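Side-chain contact in tail protein, 43 kDa (Neisseria meningitidis MC58, PDB 3D37), which is of unknown function but is probably a structural component of a contractile phage-tail baseplate, related to Mu-like baseplate proteins: residues V131-N136 / W167-G172. Numbering follows the deposited sequence.
Sequences VLKAEN and WLEPDG
Lys133 leans its CB against the six-membered ring of Trp167, 4.3 Å from CZ2, and carries its ammonium on to the carboxylate of Glu169. The segments begin on the outer strands, 130-133 and 165-168, of a small three-stranded mixed sheet and run on into loops, with strand 174-177 running between them; it lies in the domain related to the second domain of phage baseplate gp44. Because a whole strand intervenes, the backbones stay well apart, CA of Lys133 being 10.1 Å from CA of Trp167, and long side chains span the gap on the face where Val175 of the central strand touches the side chains of Lys133, Trp167 and Glu169. Lys133 gets there with a chain bent at chi2 (67°) and again at chi4, and Glu169 comes to meet it from the opposite direction. Lys133 NZ donates to Glu169 OE1 at 3.2 Å in a salt bridge, approaching from above the carboxylate plane, 40° out of it, with OE2 of the same carboxylate at 3.5 Å. Phe31, from the N-terminal part of the chain, packs edge-to-face with the Trp167 ring. Beyond Glu169 the chain reverses through a type I turn, Glu169 to Gly172, that leads into strand 174-177, closed by Gly172 N bonding to Glu169 O at 2.9 Å. The ion pair lies at the surface and joins the end of strand 130-133 to the turn that follows strand 165-168. Glu169 also reaches the indole, its OE2 lying at the ring edge, in the plane of Trp167.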
loop_
_atom_site.group_PDB
_atom_site.type_symbol
_atom_site.label_atom_id
_atom_site.label_comp_id
_atom_site.label_asym_id
_atom_site.label_seq_id
_atom_site.Cartn_x
_atom_site.Cartn_y
_atom_site.Cartn_z
ATOM N N VAL A 131 9.221 -23.512 42.571
ATOM C CA VAL A 131 10.176 -24.570 42.306
ATOM C C VAL A 131 11.536 -23.906 42.087
ATOM O O VAL A 131 11.620 -22.702 41.729
ATOM C CB VAL A 131 9.681 -25.429 41.092
ATOM C CG1 VAL A 131 10.821 -26.112 40.326
ATOM C CG2 VAL A 131 8.659 -26.481 41.566
ATOM N N LEU A 132 12.600 -24.661 42.387
ATOM C CA LEU A 132 13.976 -24.190 42.193
ATOM C C LEU A 132 14.463 -24.991 41.005
ATOM O O LEU A 132 14.285 -26.216 40.931
ATOM C CB LEU A 132 14.863 -24.334 43.454
ATOM C CG LEU A 132 16.337 -23.855 43.451
ATOM C CD1 LEU A 132 16.493 -22.361 43.604
ATOM C CD2 LEU A 132 17.177 -24.582 44.542
ATOM N N LYS A 133 14.993 -24.274 40.025
ATOM C CA LYS A 133 15.464 -24.906 38.794
ATOM C C LYS A 133 16.994 -24.741 38.782
ATOM O O LYS A 133 17.591 -24.018 37.964
ATOM C CB LYS A 133 14.745 -24.271 37.592
ATOM C CG LYS A 133 14.074 -25.244 36.664
ATOM C CD LYS A 133 12.908 -25.952 37.309
ATOM C CE LYS A 133 12.342 -26.994 36.382
ATOM N NZ LYS A 133 11.647 -26.350 35.228
ATOM N N ALA A 134 17.619 -25.421 39.747
ATOM C CA ALA A 134 19.049 -25.260 40.028
ATOM C C ALA A 134 19.577 -26.459 40.857
ATOM O O ALA A 134 18.802 -27.172 41.513
ATOM C CB ALA A 134 19.297 -23.926 40.731
ATOM N N GLU A 135 20.884 -26.704 40.799
ATOM C CA GLU A 135 21.465 -27.852 41.486
ATOM C C GLU A 135 21.381 -27.645 43.003
ATOM O O GLU A 135 21.024 -28.559 43.776
ATOM C CB GLU A 135 22.927 -28.044 41.071
ATOM C CG GLU A 135 23.140 -28.623 39.647
ATOM C CD GLU A 135 22.995 -30.156 39.569
ATOM O OE1 GLU A 135 23.565 -30.841 40.454
ATOM O OE2 GLU A 135 22.329 -30.664 38.611
ATOM N N ASN A 136 21.716 -26.422 43.401
ATOM C CA ASN A 136 21.869 -26.058 44.775
ATOM C C ASN A 136 20.947 -24.920 45.154
ATOM O O ASN A 136 20.548 -24.107 44.332
ATOM C CB ASN A 136 23.326 -25.717 44.993
ATOM C CG ASN A 136 24.239 -26.925 44.705
ATOM O OD1 ASN A 136 24.264 -27.903 45.483
ATOM N ND2 ASN A 136 24.961 -26.878 43.573
ATOM N N TRP A 167 11.229 -16.966 36.625
ATOM C CA TRP A 167 10.211 -16.917 35.572
ATOM C C TRP A 167 9.030 -17.734 35.956
ATOM O O TRP A 167 9.146 -18.600 36.807
ATOM C CB TRP A 167 10.759 -17.410 34.228
ATOM C CG TRP A 167 11.206 -18.847 34.200
ATOM C CD1 TRP A 167 10.469 -19.911 33.836
ATOM C CD2 TRP A 167 12.516 -19.361 34.518
ATOM N NE1 TRP A 167 11.214 -21.066 33.929
ATOM C CE2 TRP A 167 12.476 -20.743 34.326
ATOM C CE3 TRP A 167 13.707 -18.772 34.949
ATOM C CZ2 TRP A 167 13.579 -21.539 34.502
ATOM C CZ3 TRP A 167 14.778 -19.528 35.109
ATOM C CH2 TRP A 167 14.734 -20.900 34.907
ATOM N N LEU A 168 7.913 -17.479 35.273
ATOM C CA LEU A 168 6.761 -18.372 35.271
ATOM C C LEU A 168 6.812 -19.417 34.181
ATOM O O LEU A 168 7.127 -19.130 33.025
ATOM C CB LEU A 168 5.434 -17.579 35.124
ATOM C CG LEU A 168 4.902 -16.858 36.348
ATOM C CD1 LEU A 168 4.409 -17.871 37.421
ATOM C CD2 LEU A 168 6.004 -15.975 36.882
ATOM N N GLU A 169 6.452 -20.632 34.579
ATOM C CA GLU A 169 6.258 -21.738 33.690
ATOM C C GLU A 169 4.849 -21.751 33.154
ATOM O O GLU A 169 3.965 -21.109 33.697
ATOM C CB GLU A 169 6.530 -23.059 34.413
ATOM C CG GLU A 169 7.934 -23.136 34.940
ATOM C CD GLU A 169 8.659 -24.405 34.544
ATOM O OE1 GLU A 169 8.561 -25.429 35.275
ATOM O OE2 GLU A 169 9.375 -24.358 33.517
ATOM N N PRO A 170 4.649 -22.457 32.065
ATOM C CA PRO A 170 3.351 -22.565 31.438
ATOM C C PRO A 170 2.145 -22.860 32.357
ATOM O O PRO A 170 1.059 -22.279 32.167
ATOM C CB PRO A 170 3.583 -23.655 30.393
ATOM C CG PRO A 170 4.969 -23.420 29.967
ATOM C CD PRO A 170 5.693 -23.115 31.248
ATOM N N ASP A 171 2.305 -23.768 33.304
ATOM C CA ASP A 171 1.217 -24.080 34.227
ATOM C C ASP A 171 1.063 -23.115 35.392
ATOM O O ASP A 171 0.306 -23.405 36.272
ATOM C CB ASP A 171 1.308 -25.534 34.767
ATOM C CG ASP A 171 2.466 -25.764 35.724
ATOM O OD1 ASP A 171 3.268 -24.839 36.008
ATOM O OD2 ASP A 171 2.592 -26.945 36.137
ATOM N N GLY A 172 1.797 -22.002 35.422
ATOM C CA GLY A 172 1.624 -21.014 36.476
ATOM C C GLY A 172 2.574 -21.160 37.684
ATOM O O GLY A 172 2.463 -20.385 38.629
#